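Local coordinates for leucine aminopeptidase 2 (PDB 2XQ0), which uses a zinc ion to cleave amino-terminal residues, preferentially from di- and tripeptides, and has a low epoxide hydrolase activity in vitro, at residues A[25-39]-A[158-172]. Sequence-based numbering, arbitrary orientation.
Sequences YKDFAVLHTDLNLSV and FDTPSVKSTFTASIE
His-32 lies across two threonines of the neighbouring strand, and both ring nitrogens are bonded. His-32 NE2 donates to Thr-168 OG1 (2.9 Å, 159° at the hydrogen), which sits close to the imidazole plane; His-32 ND1 is hydrogen-bonded to Thr-166 OG1 at 2.8 Å. Placing CG anti to the backbone N (chi1 -174°) swings the ring over to 165-172. Thr-168 OG1 donates a hydrogen bond to Asp-34 OD1 (2.7 Å), on the anti side and well out of the carboxylate plane. An alanine in place of His-32 would probably leave both threonine hydroxyls without their imidazole partner and Thr-166 free to turn.

On the other face of the sheet, Thr-33 CB rides over the Phe-167 ring, 3.9 Å from its centroid, while Leu-35 CD1 meets the same ring obliquely.

Between the two faces run seven backbone hydrogen bonds, from Thr-33 N to Thr-166 O through Val-39 N to Glu-172 O, in parallel register with strand axes 15° apart. Before the ladder, Leu-31 and His-32 form a classic bulge opposite Gln-53 of strand 45-56. Further toward the N-terminal end of both segments, Phe-158 CD2 lies 3.4 Å from Val-30 CG2, and Thr-160 CG2 makes a CH-pi contact over one face of the Tyr-25 ring, 4.0 Å from its centroid; Tyr-25 OH bonds Asp-18 N.

With mainly apolar packing on the opposite face, the His-Thr-Asp bonds tie strands 28-40 and 165-172 together in addition to the backbone ladder, within the mixed sheet of the M1 N-terminal domain.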
loop_
_atom_site.group_PDB
_atom_site.type_symbol
_atom_site.label_atom_id
_atom_site.label_comp_id
_atom_site.label_asym_id
_atom_site.label_seq_id
_atom_site.Cartn_x
_atom_site.Cartn_y
_atom_site.Cartn_z
ATOM N N TYR A 25 20.270 16.154 2.769
ATOM C CA TYR A 25 19.860 15.684 4.078
ATOM C C TYR A 25 21.002 15.130 4.922
ATOM O O TYR A 25 20.925 15.142 6.152
ATOM C CB TYR A 25 18.764 14.632 3.940
ATOM C CG TYR A 25 19.230 13.318 3.353
ATOM C CD1 TYR A 25 19.551 12.243 4.178
ATOM C CD2 TYR A 25 19.366 13.154 1.977
ATOM C CE1 TYR A 25 19.961 11.025 3.646
ATOM C CE2 TYR A 25 19.787 11.947 1.439
ATOM C CZ TYR A 25 20.063 10.882 2.282
ATOM O OH TYR A 25 20.459 9.680 1.751
ATOM N N LYS A 26 22.054 14.631 4.290
ATOM C CA LYS A 26 23.185 14.121 5.069
ATOM C C LYS A 26 23.871 15.247 5.854
ATOM O O LYS A 26 24.690 14.987 6.737
ATOM C CB LYS A 26 24.224 13.448 4.166
ATOM C CG LYS A 26 23.763 12.206 3.430
ATOM C CD LYS A 26 23.504 11.039 4.371
ATOM C CE LYS A 26 23.522 9.706 3.613
ATOM N NZ LYS A 26 23.163 8.544 4.490
ATOM N N ASP A 27 23.551 16.498 5.526
ATOM C CA ASP A 27 24.271 17.641 6.086
ATOM C C ASP A 27 23.591 18.234 7.308
ATOM O O ASP A 27 24.115 19.157 7.927
ATOM C CB ASP A 27 24.420 18.745 5.040
ATOM C CG ASP A 27 25.353 18.359 3.909
ATOM O OD1 ASP A 27 26.107 17.385 4.070
ATOM O OD2 ASP A 27 25.331 19.034 2.857
ATOM N N PHE A 28 22.411 17.725 7.637
ATOM C CA PHE A 28 21.623 18.281 8.725
ATOM C C PHE A 28 20.937 17.185 9.512
ATOM O O PHE A 28 20.696 16.094 8.996
ATOM C CB PHE A 28 20.544 19.224 8.182
ATOM C CG PHE A 28 21.080 20.342 7.348
ATOM C CD1 PHE A 28 21.452 21.540 7.931
ATOM C CD2 PHE A 28 21.211 20.197 5.974
ATOM C CE1 PHE A 28 21.948 22.574 7.162
ATOM C CE2 PHE A 28 21.715 21.228 5.199
ATOM C CZ PHE A 28 22.075 22.421 5.792
ATOM N N ALA A 29 20.624 17.481 10.769
ATOM C CA ALA A 29 19.762 16.625 11.561
ATOM C C ALA A 29 18.441 17.353 11.729
ATOM O O ALA A 29 18.429 18.539 12.050
ATOM C CB ALA A 29 20.385 16.357 12.906
ATOM N N VAL A 30 17.335 16.659 11.502
ATOM C CA VAL A 30 16.026 17.266 11.699
ATOM C C VAL A 30 15.509 16.854 13.064
ATOM O O VAL A 30 15.108 15.715 13.273
ATOM C CB VAL A 30 15.012 16.883 10.604
ATOM C CG1 VAL A 30 13.657 17.517 10.901
ATOM C CG2 VAL A 30 15.500 17.329 9.250
ATOM N N LEU A 31 15.530 17.803 13.991
ATOM C CA LEU A 31 15.173 17.546 15.379
ATOM C C LEU A 31 13.675 17.634 15.633
ATOM O O LEU A 31 13.171 17.007 16.551
ATOM C CB LEU A 31 15.909 18.531 16.281
ATOM C CG LEU A 31 17.413 18.550 15.973
ATOM C CD1 LEU A 31 18.138 19.541 16.853
ATOM C CD2 LEU A 31 17.987 17.139 16.107
ATOM N N HIS A 32 12.967 18.424 14.828
ATOM C CA HIS A 32 11.519 18.572 14.981
ATOM C C HIS A 32 10.936 19.299 13.780
ATOM O O HIS A 32 11.599 20.162 13.193
ATOM C CB HIS A 32 11.173 19.341 16.261
ATOM C CG HIS A 32 9.701 19.397 16.535
ATOM N ND1 HIS A 32 9.001 18.324 17.040
ATOM C CD2 HIS A 32 8.792 20.383 16.340
ATOM C CE1 HIS A 32 7.723 18.644 17.149
ATOM N NE2 HIS A 32 7.570 19.889 16.730
ATOM N N THR A 33 9.704 18.949 13.423
ATOM C CA THR A 33 8.974 19.574 12.314
ATOM C C THR A 33 7.583 20.007 12.752
ATOM O O THR A 33 6.796 19.206 13.259
ATOM C CB THR A 33 8.789 18.609 11.133
ATOM O OG1 THR A 33 10.061 18.102 10.722
ATOM C CG2 THR A 33 8.115 19.316 9.953
ATOM N N ASP A 34 7.259 21.271 12.539
ATOM C CA ASP A 34 5.928 21.741 12.896
ATOM C C ASP A 34 5.211 22.211 11.639
ATOM O O ASP A 34 5.773 22.982 10.856
ATOM C CB ASP A 34 6.025 22.873 13.926
ATOM C CG ASP A 34 4.664 23.487 14.272
ATOM O OD1 ASP A 34 3.761 22.772 14.779
ATOM O OD2 ASP A 34 4.507 24.708 14.051
ATOM N N LEU A 35 3.985 21.730 11.447
ATOM C CA LEU A 35 3.160 22.125 10.313
ATOM C C LEU A 35 2.044 23.049 10.806
ATOM O O LEU A 35 1.304 22.700 11.710
ATOM C CB LEU A 35 2.576 20.885 9.617
ATOM C CG LEU A 35 3.590 19.999 8.896
ATOM C CD1 LEU A 35 3.067 18.575 8.628
ATOM C CD2 LEU A 35 4.030 20.676 7.594
ATOM N N ASN A 36 1.941 24.238 10.221
ATOM C CA ASN A 36 0.913 25.186 10.604
ATOM C C ASN A 36 0.116 25.509 9.350
ATOM O O ASN A 36 0.530 26.328 8.531
ATOM C CB ASN A 36 1.557 26.436 11.221
ATOM C CG ASN A 36 0.544 27.503 11.572
ATOM O OD1 ASN A 36 -0.656 27.313 11.408
ATOM N ND2 ASN A 36 1.030 28.645 12.048
ATOM N N LEU A 37 -1.018 24.832 9.189
ATOM C CA LEU A 37 -1.693 24.787 7.900
ATOM C C LEU A 37 -3.136 25.249 7.952
ATOM O O LEU A 37 -3.787 25.229 8.993
ATOM C CB LEU A 37 -1.652 23.359 7.322
ATOM C CG LEU A 37 -0.269 22.695 7.222
ATOM C CD1 LEU A 37 -0.426 21.215 6.863
ATOM C CD2 LEU A 37 0.640 23.410 6.218
ATOM N N SER A 38 -3.628 25.647 6.787
ATOM C CA SER A 38 -5.016 26.015 6.615
ATOM C C SER A 38 -5.539 25.347 5.346
ATOM O O SER A 38 -4.915 25.424 4.296
ATOM C CB SER A 38 -5.138 27.543 6.514
ATOM O OG SER A 38 -6.496 27.926 6.386
ATOM N N VAL A 39 -6.692 24.705 5.452
ATOM C CA VAL A 39 -7.316 24.013 4.336
ATOM C C VAL A 39 -8.406 24.870 3.712
ATOM O O VAL A 39 -9.347 25.263 4.391
ATOM C CB VAL A 39 -7.990 22.722 4.822
ATOM C CG1 VAL A 39 -8.858 22.137 3.728
ATOM C CG2 VAL A 39 -6.945 21.729 5.335
ATOM N N PHE A 158 12.845 17.524 3.659
ATOM C CA PHE A 158 13.832 16.523 3.268
ATOM C C PHE A 158 13.039 15.255 2.972
ATOM O O PHE A 158 12.835 14.417 3.856
ATOM C CB PHE A 158 14.801 16.278 4.408
ATOM C CG PHE A 158 15.641 17.473 4.763
ATOM C CD1 PHE A 158 16.658 17.898 3.928
ATOM C CD2 PHE A 158 15.425 18.161 5.938
ATOM C CE1 PHE A 158 17.445 18.989 4.257
ATOM C CE2 PHE A 158 16.219 19.255 6.273
ATOM C CZ PHE A 158 17.227 19.667 5.428
ATOM N N ASP A 159 12.557 15.135 1.738
ATOM C CA ASP A 159 11.612 14.074 1.360
ATOM C C ASP A 159 12.319 12.750 1.063
ATOM O O ASP A 159 12.340 12.269 -0.084
ATOM C CB ASP A 159 10.746 14.507 0.160
ATOM C CG ASP A 159 9.565 13.573 -0.085
ATOM O OD1 ASP A 159 9.318 12.669 0.744
ATOM O OD2 ASP A 159 8.861 13.745 -1.111
ATOM N N THR A 160 12.884 12.158 2.112
ATOM C CA THR A 160 13.539 10.853 2.003
ATOM C C THR A 160 13.178 10.008 3.229
ATOM O O THR A 160 13.007 10.535 4.326
ATOM C CB THR A 160 15.091 10.995 1.830
ATOM O OG1 THR A 160 15.733 9.759 2.153
ATOM C CG2 THR A 160 15.644 12.076 2.719
ATOM N N PRO A 161 13.030 8.692 3.042
ATOM C CA PRO A 161 12.702 7.883 4.222
ATOM C C PRO A 161 13.893 7.745 5.183
ATOM O O PRO A 161 13.716 7.243 6.297
ATOM C CB PRO A 161 12.268 6.545 3.628
ATOM C CG PRO A 161 12.842 6.514 2.231
ATOM C CD PRO A 161 12.854 7.955 1.776
ATOM N N SER A 162 15.070 8.221 4.768
ATOM C CA SER A 162 16.224 8.326 5.658
ATOM C C SER A 162 16.058 9.394 6.731
ATOM O O SER A 162 16.724 9.342 7.760
ATOM C CB SER A 162 17.521 8.600 4.879
ATOM O OG SER A 162 17.998 7.428 4.249
ATOM N N VAL A 163 15.181 10.371 6.501
ATOM C CA VAL A 163 14.997 11.433 7.490
ATOM C C VAL A 163 13.711 11.225 8.275
ATOM O O VAL A 163 12.646 11.158 7.679
ATOM C CB VAL A 163 14.989 12.818 6.813
ATOM C CG1 VAL A 163 14.661 13.934 7.816
ATOM C CG2 VAL A 163 16.344 13.073 6.154
ATOM N N LYS A 164 13.812 11.102 9.602
ATOM C CA LYS A 164 12.634 10.939 10.448
ATOM C C LYS A 164 12.670 11.986 11.551
ATOM O O LYS A 164 13.732 12.302 12.084
ATOM C CB LYS A 164 12.594 9.532 11.057
ATOM C CG LYS A 164 12.850 8.433 10.031
ATOM C CD LYS A 164 12.002 7.202 10.304
ATOM C CE LYS A 164 12.658 6.298 11.321
ATOM N NZ LYS A 164 11.929 5.004 11.442
ATOM N N SER A 165 11.502 12.514 11.882
ATOM C CA SER A 165 11.372 13.673 12.756
ATOM C C SER A 165 10.072 13.568 13.522
ATOM O O SER A 165 9.090 13.084 12.980
ATOM C CB SER A 165 11.306 14.932 11.890
ATOM O OG SER A 165 11.006 16.072 12.655
ATOM N N THR A 166 10.062 14.015 14.778
ATOM C CA THR A 166 8.808 14.246 15.463
ATOM C C THR A 166 8.056 15.385 14.761
ATOM O O THR A 166 8.677 16.242 14.104
ATOM C CB THR A 166 9.054 14.594 16.939
ATOM O OG1 THR A 166 9.943 15.716 17.020
ATOM C CG2 THR A 166 9.704 13.409 17.651
ATOM N N PHE A 167 6.730 15.387 14.890
ATOM C CA PHE A 167 5.889 16.443 14.327
ATOM C C PHE A 167 4.920 17.027 15.347
ATOM O O PHE A 167 4.427 16.334 16.230
ATOM C CB PHE A 167 5.032 15.928 13.166
ATOM C CG PHE A 167 5.767 15.763 11.883
ATOM C CD1 PHE A 167 6.582 14.664 11.677
ATOM C CD2 PHE A 167 5.597 16.673 10.849
ATOM C CE1 PHE A 167 7.246 14.501 10.485
ATOM C CE2 PHE A 167 6.274 16.519 9.641
ATOM C CZ PHE A 167 7.097 15.435 9.459
ATOM N N THR A 168 4.645 18.313 15.204
ATOM C CA THR A 168 3.426 18.896 15.752
ATOM C C THR A 168 2.688 19.475 14.557
ATOM O O THR A 168 3.312 19.797 13.547
ATOM C CB THR A 168 3.726 20.017 16.760
ATOM O OG1 THR A 168 4.808 20.811 16.273
ATOM C CG2 THR A 168 4.116 19.435 18.115
ATOM N N ALA A 169 1.375 19.635 14.664
ATOM C CA ALA A 169 0.613 20.166 13.543
ATOM C C ALA A 169 -0.632 20.893 14.002
ATOM O O ALA A 169 -1.393 20.376 14.819
ATOM C CB ALA A 169 0.238 19.044 12.576
ATOM N N SER A 170 -0.847 22.093 13.473
ATOM C CA SER A 170 -2.127 22.756 13.657
ATOM C C SER A 170 -2.747 22.902 12.297
ATOM O O SER A 170 -2.101 23.383 11.363
ATOM C CB SER A 170 -1.960 24.130 14.291
ATOM O OG SER A 170 -1.256 24.017 15.507
ATOM N N ILE A 171 -3.999 22.477 12.178
ATOM C CA ILE A 171 -4.658 22.496 10.888
ATOM C C ILE A 171 -6.005 23.181 11.022
ATOM O O ILE A 171 -6.878 22.729 11.747
ATOM C CB ILE A 171 -4.827 21.094 10.314
ATOM C CG1 ILE A 171 -3.467 20.384 10.291
ATOM C CG2 ILE A 171 -5.411 21.170 8.914
ATOM C CD1 ILE A 171 -3.524 18.947 9.891
ATOM N N GLU A 172 -6.156 24.297 10.329
ATOM C CA GLU A 172 -7.421 25.022 10.359
ATOM C C GLU A 172 -8.273 24.541 9.187
ATOM O O GLU A 172 -7.781 24.440 8.071
ATOM C CB GLU A 172 -7.142 26.516 10.244
ATOM C CG GLU A 172 -8.382 27.379 10.360
ATOM C CD GLU A 172 -8.058 28.852 10.254
ATOM O OE1 GLU A 172 -7.006 29.185 9.661
ATOM O OE2 GLU A 172 -8.858 29.671 10.757
HETATM O O HOH W 1 20.624 7.428 3.309
HETATM O O HOH W 2 13.086 14.088 16.057
#